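PDB 2D4A: malate dehydrogenase from Aeropyrum pernix, which catalyses the reversible oxidation of (S)-malate to oxaloacetate, using either NAD or NADP as coenzyme, and works as a homotetramer. Local coordinates for residues B[254-263]-B[288-299]; B[122-130]-B[299-308]. One frame throughout, in Å; residues are numbered along the deposited sequence.

Interaction 1: residues B[254-263]-B[288-299]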
loop_
_atom_site.group_PDB
_atom_site.type_symbol
_atom_site.label_atom_id
_atom_site.label_comp_id
_atom_site.label_asym_id
_atom_site.label_seq_id
_atom_site.Cartn_x
_atom_site.Cartn_y
_atom_site.Cartn_z
ATOM N N TYR B 254 18.479 25.635 -20.542
ATOM C CA TYR B 254 17.712 26.866 -20.661
ATOM C C TYR B 254 18.649 28.044 -20.901
ATOM O O TYR B 254 18.260 29.196 -20.744
ATOM C CB TYR B 254 16.854 27.104 -19.412
ATOM C CG TYR B 254 15.716 26.122 -19.292
ATOM C CD1 TYR B 254 15.927 24.840 -18.791
ATOM C CD2 TYR B 254 14.440 26.450 -19.748
ATOM C CE1 TYR B 254 14.900 23.904 -18.752
ATOM C CE2 TYR B 254 13.404 25.524 -19.716
ATOM C CZ TYR B 254 13.644 24.250 -19.217
ATOM O OH TYR B 254 12.634 23.316 -19.199
ATOM N N GLY B 255 20.059 27.995 -21.338
ATOM C CA GLY B 255 21.041 29.028 -21.619
ATOM C C GLY B 255 21.537 29.812 -20.421
ATOM O O GLY B 255 21.979 30.954 -20.567
ATOM N N TYR B 256 21.406 29.220 -19.318
ATOM C CA TYR B 256 21.856 29.828 -18.054
ATOM C C TYR B 256 22.877 28.913 -17.413
ATOM O O TYR B 256 22.800 27.686 -17.619
ATOM C CB TYR B 256 20.652 30.028 -17.122
ATOM C CG TYR B 256 19.702 31.105 -17.612
ATOM C CD1 TYR B 256 20.051 32.453 -17.379
ATOM C CD2 TYR B 256 18.476 30.819 -18.159
ATOM C CE1 TYR B 256 19.205 33.455 -17.847
ATOM C CE2 TYR B 256 17.628 31.822 -18.562
ATOM C CZ TYR B 256 18.003 33.128 -18.465
ATOM O OH TYR B 256 17.156 34.149 -18.828
ATOM N N ASN B 257 23.594 29.413 -16.432
ATOM C CA ASN B 257 24.579 28.587 -15.723
ATOM C C ASN B 257 25.015 29.290 -14.465
ATOM O O ASN B 257 24.861 30.509 -14.329
ATOM C CB ASN B 257 25.721 28.143 -16.606
ATOM C CG ASN B 257 26.581 29.223 -17.197
ATOM O OD1 ASN B 257 26.280 29.872 -18.188
ATOM N ND2 ASN B 257 27.702 29.498 -16.517
ATOM N N ASP B 258 25.743 28.630 -13.667
ATOM C CA ASP B 258 26.147 29.335 -12.425
ATOM C C ASP B 258 24.960 30.064 -11.879
ATOM O O ASP B 258 24.887 31.073 -11.232
ATOM C CB ASP B 258 27.394 30.159 -12.612
ATOM C CG ASP B 258 27.923 30.676 -11.271
ATOM O OD1 ASP B 258 28.342 29.833 -10.422
ATOM O OD2 ASP B 258 27.987 31.889 -11.051
ATOM N N ILE B 259 23.800 29.197 -11.573
ATOM C CA ILE B 259 22.547 29.635 -10.887
ATOM C C ILE B 259 21.622 28.438 -10.666
ATOM O O ILE B 259 21.787 27.401 -11.304
ATOM C CB ILE B 259 21.832 30.736 -11.723
ATOM C CG1 ILE B 259 20.743 31.400 -10.867
ATOM C CG2 ILE B 259 21.246 30.145 -12.998
ATOM C CD1 ILE B 259 21.256 31.955 -9.518
ATOM N N VAL B 260 20.676 28.582 -9.743
ATOM C CA VAL B 260 19.726 27.529 -9.425
ATOM C C VAL B 260 18.333 27.925 -9.898
ATOM O O VAL B 260 17.923 29.073 -9.710
ATOM C CB VAL B 260 19.667 27.287 -7.894
ATOM C CG1 VAL B 260 18.548 26.308 -7.549
ATOM C CG2 VAL B 260 21.009 26.756 -7.394
ATOM N N ALA B 261 17.611 26.986 -10.511
ATOM C CA ALA B 261 16.245 27.244 -10.988
ATOM C C ALA B 261 15.339 26.007 -10.920
ATOM O O ALA B 261 15.805 24.866 -10.918
ATOM C CB ALA B 261 16.279 27.784 -12.424
ATOM N N GLU B 262 14.034 26.257 -10.868
ATOM C CA GLU B 262 13.025 25.203 -10.824
ATOM C C GLU B 262 12.769 24.737 -12.264
ATOM O O GLU B 262 12.060 25.405 -13.021
ATOM C CB GLU B 262 11.733 25.749 -10.201
ATOM C CG GLU B 262 10.642 24.711 -10.015
ATOM C CD GLU B 262 9.515 25.178 -9.104
ATOM O OE1 GLU B 262 9.805 25.664 -7.993
ATOM O OE2 GLU B 262 8.337 25.044 -9.489
ATOM N N VAL B 263 13.360 23.603 -12.640
ATOM C CA VAL B 263 13.214 23.056 -13.993
ATOM C C VAL B 263 12.867 21.564 -13.958
ATOM O O VAL B 263 13.075 20.907 -12.942
ATOM C CB VAL B 263 14.530 23.248 -14.823
ATOM C CG1 VAL B 263 14.759 24.731 -15.137
ATOM C CG2 VAL B 263 15.711 22.711 -14.054
ATOM N N PHE B 288 10.780 33.143 -17.318
ATOM C CA PHE B 288 11.827 32.289 -16.775
ATOM C C PHE B 288 13.032 33.153 -16.412
ATOM O O PHE B 288 13.669 32.976 -15.371
ATOM C CB PHE B 288 12.254 31.242 -17.804
ATOM C CG PHE B 288 13.254 30.262 -17.278
ATOM C CD1 PHE B 288 12.846 29.201 -16.484
ATOM C CD2 PHE B 288 14.612 30.444 -17.511
ATOM C CE1 PHE B 288 13.778 28.336 -15.929
ATOM C CE2 PHE B 288 15.551 29.588 -16.963
ATOM C CZ PHE B 288 15.135 28.535 -16.168
ATOM N N ASP B 289 13.338 34.084 -17.307
ATOM C CA ASP B 289 14.451 35.004 -17.145
ATOM C C ASP B 289 14.285 35.810 -15.862
ATOM O O ASP B 289 15.256 36.102 -15.160
ATOM C CB ASP B 289 14.504 35.922 -18.360
ATOM C CG ASP B 289 15.697 36.824 -18.351
ATOM O OD1 ASP B 289 16.828 36.315 -18.193
ATOM O OD2 ASP B 289 15.508 38.051 -18.511
ATOM N N GLU B 290 13.043 36.164 -15.561
ATOM C CA GLU B 290 12.752 36.922 -14.359
ATOM C C GLU B 290 12.914 36.035 -13.133
ATOM O O GLU B 290 13.399 36.481 -12.095
ATOM C CB GLU B 290 11.341 37.509 -14.444
ATOM C CG GLU B 290 11.304 38.808 -15.239
ATOM C CD GLU B 290 9.906 39.262 -15.581
ATOM O OE1 GLU B 290 8.993 39.067 -14.754
ATOM O OE2 GLU B 290 9.721 39.835 -16.675
ATOM N N ALA B 291 12.524 34.772 -13.261
ATOM C CA ALA B 291 12.658 33.833 -12.155
ATOM C C ALA B 291 14.133 33.681 -11.799
ATOM O O ALA B 291 14.488 33.619 -10.628
ATOM C CB ALA B 291 12.078 32.485 -12.543
ATOM N N VAL B 292 14.986 33.617 -12.818
ATOM C CA VAL B 292 16.423 33.466 -12.604
ATOM C C VAL B 292 17.021 34.668 -11.894
ATOM O O VAL B 292 18.017 34.538 -11.187
ATOM C CB VAL B 292 17.185 33.290 -13.935
ATOM C CG1 VAL B 292 18.676 33.164 -13.662
ATOM C CG2 VAL B 292 16.672 32.070 -14.681
ATOM N N GLN B 293 16.422 35.837 -12.102
ATOM C CA GLN B 293 16.901 37.069 -11.481
ATOM C C GLN B 293 16.551 37.139 -10.008
ATOM O O GLN B 293 17.256 37.764 -9.223
ATOM C CB GLN B 293 16.323 38.286 -12.204
ATOM C CG GLN B 293 17.157 38.715 -13.384
ATOM C CD GLN B 293 18.560 39.125 -12.966
ATOM O OE1 GLN B 293 19.490 39.094 -13.772
ATOM N NE2 GLN B 293 18.717 39.518 -11.700
ATOM N N ALA B 294 15.448 36.497 -9.645
ATOM C CA ALA B 294 15.000 36.481 -8.266
ATOM C C ALA B 294 15.961 35.636 -7.440
ATOM O O ALA B 294 16.322 36.003 -6.322
ATOM C CB ALA B 294 13.595 35.926 -8.181
ATOM N N VAL B 295 16.387 34.506 -7.995
ATOM C CA VAL B 295 17.311 33.626 -7.293
ATOM C C VAL B 295 18.685 34.291 -7.220
ATOM O O VAL B 295 19.366 34.219 -6.198
ATOM C CB VAL B 295 17.418 32.245 -8.002
ATOM C CG1 VAL B 295 18.327 31.307 -7.211
ATOM C CG2 VAL B 295 16.035 31.628 -8.141
ATOM N N LYS B 296 19.085 34.944 -8.308
ATOM C CA LYS B 296 20.368 35.639 -8.365
ATOM C C LYS B 296 20.390 36.682 -7.248
ATOM O O LYS B 296 21.377 36.823 -6.524
ATOM C CB LYS B 296 20.523 36.337 -9.719
ATOM C CG LYS B 296 21.925 36.860 -10.027
ATOM C CD LYS B 296 22.725 35.868 -10.870
ATOM C CE LYS B 296 22.033 35.591 -12.215
ATOM N NZ LYS B 296 22.823 34.662 -13.082
ATOM N N LYS B 297 19.285 37.408 -7.122
ATOM C CA LYS B 297 19.124 38.441 -6.103
ATOM C C LYS B 297 19.255 37.822 -4.712
ATOM O O LYS B 297 19.897 38.381 -3.823
ATOM C CB LYS B 297 17.746 39.099 -6.261
ATOM C CG LYS B 297 17.296 39.917 -5.065
ATOM C CD LYS B 297 17.460 41.404 -5.288
ATOM C CE LYS B 297 16.443 41.932 -6.290
ATOM N NZ LYS B 297 16.469 43.431 -6.364
ATOM N N LEU B 298 18.620 36.609 -4.352
ATOM C CA LEU B 298 18.688 35.863 -3.102
ATOM C C LEU B 298 20.109 35.423 -2.749
ATOM O O LEU B 298 20.555 35.543 -1.597
ATOM C CB LEU B 298 17.788 34.647 -3.200
ATOM C CG LEU B 298 16.354 34.810 -2.709
ATOM C CD1 LEU B 298 15.729 36.175 -3.115
ATOM C CD2 LEU B 298 15.582 33.630 -3.296
ATOM N N VAL B 299 20.788 34.928 -3.880
ATOM C CA VAL B 299 22.145 34.445 -3.649
ATOM C C VAL B 299 23.088 35.591 -3.281
ATOM O O VAL B 299 23.867 35.492 -2.330
ATOM C CB VAL B 299 22.663 33.703 -4.900
ATOM C CG1 VAL B 299 24.126 33.326 -4.740
ATOM C CG2 VAL B 299 21.826 32.459 -5.123
#
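The ring of F288 is the main bump of this contact, and Y254, Y256, A261 and V263 line the hollow that receives it. Its CG lies opposite the backbone N (chi1 -176°), which throws the ring off the helix toward the loop and strand. Y254 covers one face in an offset stack, centroids 4.9 Å apart and planes at 25°; its hydroxyl, turned elsewhere, bonds to I276 O and L278 N. Y256 arrives at the edge instead, with CD2 3.4 Å from F288 CE2 and the two ring planes oblique to each other. CB of A261 and CG1 of V263 close in near the far end of the ring, the latter 3.8 Å from F288 CE1. The hollow is built by the antiparallel sheet of the C-terminal alpha/beta domain of the LDH/MDH superfamily and the loop leading into it: strand 260-263 pairs with strand 242-251, the loop before it carries a G1 beta bulge at G255 and Y256, and helix 288-299 runs across at 142° to the strand. V292 is a forked knob. Its CG2 sits 4.0 Å from the centroid of the Y256 ring, almost squarely over the face, while CG1 lies 3.9 Å from I259 CG1. I259 in turn drops into the hollow framed by V292, V295, K296 and V299, where its CD1 is 3.8 Å from V295 CG1 and also touches the backbone at K296. V295 rests against the carbonyl of V260, and E262 sends its carboxylate away from the helix toward H172, the probable proton acceptor.

Interaction 2: residues B[122-130]-B[299-308]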
loop_
_atom_site.group_PDB
_atom_site.type_symbol
_atom_site.label_atom_id
_atom_site.label_comp_id
_atom_site.label_asym_id
_atom_site.label_seq_id
_atom_site.Cartn_x
_atom_site.Cartn_y
_atom_site.Cartn_z
ATOM N N MET B 122 19.162 27.892 -0.822
ATOM C CA MET B 122 19.701 26.839 0.030
ATOM C C MET B 122 20.370 25.759 -0.804
ATOM O O MET B 122 21.426 25.244 -0.442
ATOM C CB MET B 122 18.597 26.213 0.882
ATOM C CG MET B 122 17.961 27.154 1.902
ATOM S SD MET B 122 19.164 27.954 3.020
ATOM C CE MET B 122 19.246 29.624 2.302
ATOM N N THR B 123 19.749 25.406 -1.923
ATOM C CA THR B 123 20.316 24.400 -2.806
ATOM C C THR B 123 21.665 24.902 -3.311
ATOM O O THR B 123 22.617 24.137 -3.421
ATOM C CB THR B 123 19.391 24.142 -3.999
ATOM O OG1 THR B 123 18.125 23.671 -3.522
ATOM C CG2 THR B 123 19.997 23.105 -4.934
ATOM N N TYR B 124 21.736 26.198 -3.602
ATOM C CA TYR B 124 22.961 26.819 -4.089
ATOM C C TYR B 124 24.087 26.677 -3.063
ATOM O O TYR B 124 25.153 26.147 -3.369
ATOM C CB TYR B 124 22.698 28.297 -4.400
ATOM C CG TYR B 124 23.831 29.018 -5.099
ATOM C CD1 TYR B 124 24.946 29.464 -4.390
ATOM C CD2 TYR B 124 23.781 29.262 -6.478
ATOM C CE1 TYR B 124 25.981 30.138 -5.032
ATOM C CE2 TYR B 124 24.811 29.934 -7.133
ATOM C CZ TYR B 124 25.908 30.367 -6.399
ATOM O OH TYR B 124 26.939 31.020 -7.031
ATOM N N VAL B 125 23.848 27.138 -1.843
ATOM C CA VAL B 125 24.851 27.056 -0.786
ATOM C C VAL B 125 25.308 25.616 -0.534
ATOM O O VAL B 125 26.505 25.346 -0.406
ATOM C CB VAL B 125 24.305 27.661 0.530
ATOM C CG1 VAL B 125 25.205 27.300 1.694
ATOM C CG2 VAL B 125 24.202 29.174 0.393
ATOM N N MET B 126 24.352 24.696 -0.455
ATOM C CA MET B 126 24.652 23.282 -0.221
ATOM C C MET B 126 25.501 22.679 -1.360
ATOM O O MET B 126 26.398 21.870 -1.119
ATOM C CB MET B 126 23.340 22.500 -0.063
ATOM C CG MET B 126 23.515 21.009 0.195
ATOM S SD MET B 126 24.325 20.660 1.753
ATOM C CE MET B 126 22.929 20.793 2.856
ATOM N N TYR B 127 25.201 23.084 -2.591
ATOM C CA TYR B 127 25.919 22.618 -3.771
ATOM C C TYR B 127 27.380 23.062 -3.743
ATOM O O TYR B 127 28.286 22.285 -4.032
ATOM C CB TYR B 127 25.262 23.168 -5.036
ATOM C CG TYR B 127 26.125 23.007 -6.266
ATOM C CD1 TYR B 127 26.346 21.750 -6.824
ATOM C CD2 TYR B 127 26.769 24.104 -6.841
ATOM C CE1 TYR B 127 27.192 21.581 -7.919
ATOM C CE2 TYR B 127 27.619 23.946 -7.939
ATOM C CZ TYR B 127 27.824 22.684 -8.467
ATOM O OH TYR B 127 28.667 22.522 -9.533
ATOM N N LYS B 128 27.595 24.325 -3.396
ATOM C CA LYS B 128 28.929 24.896 -3.332
ATOM C C LYS B 128 29.756 24.347 -2.182
ATOM O O LYS B 128 30.945 24.074 -2.340
ATOM C CB LYS B 128 28.845 26.412 -3.173
ATOM C CG LYS B 128 28.300 27.154 -4.361
ATOM C CD LYS B 128 29.244 27.079 -5.532
ATOM C CE LYS B 128 28.802 28.039 -6.622
ATOM N NZ LYS B 128 29.574 27.862 -7.883
ATOM N N LYS B 129 29.124 24.180 -1.024
ATOM C CA LYS B 129 29.816 23.709 0.174
ATOM C C LYS B 129 30.152 22.231 0.243
ATOM O O LYS B 129 31.145 21.859 0.861
ATOM C CB LYS B 129 29.011 24.086 1.423
ATOM C CG LYS B 129 28.929 25.575 1.696
ATOM C CD LYS B 129 30.317 26.176 1.839
ATOM C CE LYS B 129 30.266 27.681 2.083
ATOM N NZ LYS B 129 31.640 28.260 2.163
ATOM N N THR B 130 29.330 21.387 -0.372
ATOM C CA THR B 130 29.572 19.949 -0.332
ATOM C C THR B 130 30.647 19.509 -1.310
ATOM O O THR B 130 31.420 18.603 -1.015
ATOM C CB THR B 130 28.295 19.130 -0.648
ATOM O OG1 THR B 130 27.823 19.463 -1.957
ATOM C CG2 THR B 130 27.208 19.402 0.374
ATOM N N VAL B 299 20.788 34.928 -3.880
ATOM C CA VAL B 299 22.145 34.445 -3.649
ATOM C C VAL B 299 23.088 35.591 -3.281
ATOM O O VAL B 299 23.867 35.492 -2.330
ATOM C CB VAL B 299 22.663 33.703 -4.900
ATOM C CG1 VAL B 299 24.126 33.326 -4.740
ATOM C CG2 VAL B 299 21.826 32.459 -5.123
ATOM N N GLU B 300 23.007 36.678 -4.039
ATOM C CA GLU B 300 23.829 37.854 -3.796
ATOM C C GLU B 300 23.576 38.431 -2.409
ATOM O O GLU B 300 24.492 38.923 -1.756
ATOM C CB GLU B 300 23.525 38.918 -4.845
ATOM C CG GLU B 300 24.076 38.607 -6.213
ATOM C CD GLU B 300 23.524 39.529 -7.283
ATOM O OE1 GLU B 300 23.382 40.745 -7.010
ATOM O OE2 GLU B 300 23.244 39.036 -8.402
ATOM N N THR B 301 22.332 38.368 -1.956
ATOM C CA THR B 301 21.982 38.910 -0.653
ATOM C C THR B 301 22.640 38.167 0.501
ATOM O O THR B 301 22.479 38.553 1.655
ATOM C CB THR B 301 20.458 38.895 -0.447
ATOM O OG1 THR B 301 19.830 39.632 -1.502
ATOM C CG2 THR B 301 20.092 39.524 0.877
ATOM N N LEU B 302 23.345 36.965 0.268
ATOM C CA LEU B 302 24.086 36.213 1.271
ATOM C C LEU B 302 25.522 36.692 1.439
ATOM O O LEU B 302 26.081 37.408 0.596
ATOM C CB LEU B 302 24.106 34.725 0.899
ATOM C CG LEU B 302 23.088 33.755 1.519
ATOM C CD1 LEU B 302 21.660 34.180 1.288
ATOM C CD2 LEU B 302 23.263 32.435 0.857
ATOM N N PRO B 303 26.125 36.284 2.520
ATOM C CA PRO B 303 27.502 36.703 2.788
ATOM C C PRO B 303 28.452 35.873 1.908
ATOM O O PRO B 303 28.244 34.674 1.726
ATOM C CB PRO B 303 27.673 36.396 4.281
ATOM C CG PRO B 303 26.238 36.275 4.808
ATOM C CD PRO B 303 25.573 35.561 3.672
ATOM N N PRO B 304 29.509 36.496 1.355
ATOM C CA PRO B 304 30.453 35.763 0.497
ATOM C C PRO B 304 30.917 34.449 1.119
ATOM O O PRO B 304 31.253 33.500 0.415
ATOM C CB PRO B 304 31.595 36.755 0.314
ATOM C CG PRO B 304 30.892 38.082 0.375
ATOM C CD PRO B 304 29.960 37.884 1.557
ATOM N N GLN B 305 30.927 34.411 2.446
ATOM C CA GLN B 305 31.333 33.229 3.194
ATOM C C GLN B 305 30.418 32.054 2.883
ATOM O O GLN B 305 30.878 30.936 2.665
ATOM C CB GLN B 305 31.250 33.512 4.691
ATOM C CG GLN B 305 31.879 34.816 5.119
ATOM C CD GLN B 305 31.254 35.355 6.390
ATOM O OE1 GLN B 305 31.177 34.658 7.404
ATOM N NE2 GLN B 305 30.801 36.605 6.342
ATOM N N LEU B 306 29.115 32.318 2.860
ATOM C CA LEU B 306 28.129 31.273 2.626
ATOM C C LEU B 306 27.841 30.961 1.165
ATOM O O LEU B 306 27.222 29.944 0.863
ATOM C CB LEU B 306 26.831 31.627 3.357
ATOM C CG LEU B 306 26.994 31.869 4.865
ATOM C CD1 LEU B 306 25.663 32.270 5.474
ATOM C CD2 LEU B 306 27.529 30.612 5.540
ATOM N N ARG B 307 28.284 31.821 0.256
ATOM C CA ARG B 307 28.047 31.567 -1.157
ATOM C C ARG B 307 29.351 31.429 -1.937
ATOM O O ARG B 307 29.339 30.964 -3.078
ATOM C CB ARG B 307 27.185 32.681 -1.768
ATOM C CG ARG B 307 27.868 34.035 -1.898
ATOM C CD ARG B 307 26.953 35.022 -2.605
ATOM N NE ARG B 307 27.689 36.154 -3.160
ATOM C CZ ARG B 307 27.973 37.273 -2.501
ATOM N NH1 ARG B 307 27.578 37.429 -1.248
ATOM N NH2 ARG B 307 28.667 38.236 -3.092
ATOM N N GLU B 308 30.463 31.834 -1.314
ATOM C CA GLU B 308 31.806 31.785 -1.910
ATOM C C GLU B 308 32.199 33.127 -2.507
ATOM O O GLU B 308 31.366 34.028 -2.622
ATOM C CB GLU B 308 31.895 30.709 -2.991
ATOM C CG GLU B 308 31.538 29.326 -2.501
ATOM C CD GLU B 308 32.272 28.960 -1.240
ATOM O OE1 GLU B 308 32.070 29.640 -0.210
ATOM O OE2 GLU B 308 33.060 27.995 -1.281
#
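With chi1 at -172°, Y124 swings its ring out from helix 119-130 and under V299, whose CG1 stands over one face in a CH-pi contact, 3.8 Å from the ring centroid and displaced toward the rim. CG2 of V299 rests on the same side of the ring, nearer CG and CD2, and R307 O lies in the ring plane, 4.0 Å from Y124 CE1. Further along the helix, K129 bends at chi2 (-58°), which folds its chain round toward the C-terminal tail. There NZ is gripped twice. It forms a salt bridge with E308 OE1 at 2.8 Å, coming from above the carboxylate plane, and a hydrogen bond to Q305 O, also 2.8 Å from NZ and nearly straight on to the carbonyl (174°). A leucine in place of K129 would probably leave the carboxylate of E308 and the carbonyl of Q305 without their shared partner, and the last residues of the chain less firmly tied. Between these two sites V125 fills the middle: its CG2 meets L302 CD2 at 3.4 Å, and L306 O faces both of its methyls. K128 lays its CB against E308 CG, then carries its amine off to Y249 OH. The tail includes the short helix 304-307, with P303 at its N-cap position. The contact thus joins a helix of the NAD-binding domain to the end of the C-terminal domain; helix 86-106 flanks it, with L89 against L302 and M96 against M122, while strand 137-139 meets M126 and strand 242-251 sets Y249 against Y124.

From the N terminus the chain lays down the first five strands of the parallel sheet of the NAD-binding domain before helix 119-130, the opening half of interaction 2. It then runs through 168 residues of mostly C-terminal domain before returning at 299-308. Within that excursion interaction 1 opens at 254-263 and closes much sooner, at 288-299, making a small loop wholly inside the larger one. V299 belongs to both, so the end of helix 282-300 touches both segment 254-263 and helix 119-130. The contacts also meet side by side: V260 packs on Y124, and D258 forms a long, weak ion pair with K128. Together they tie sheet, C-terminal helix and tail to helix 119-130.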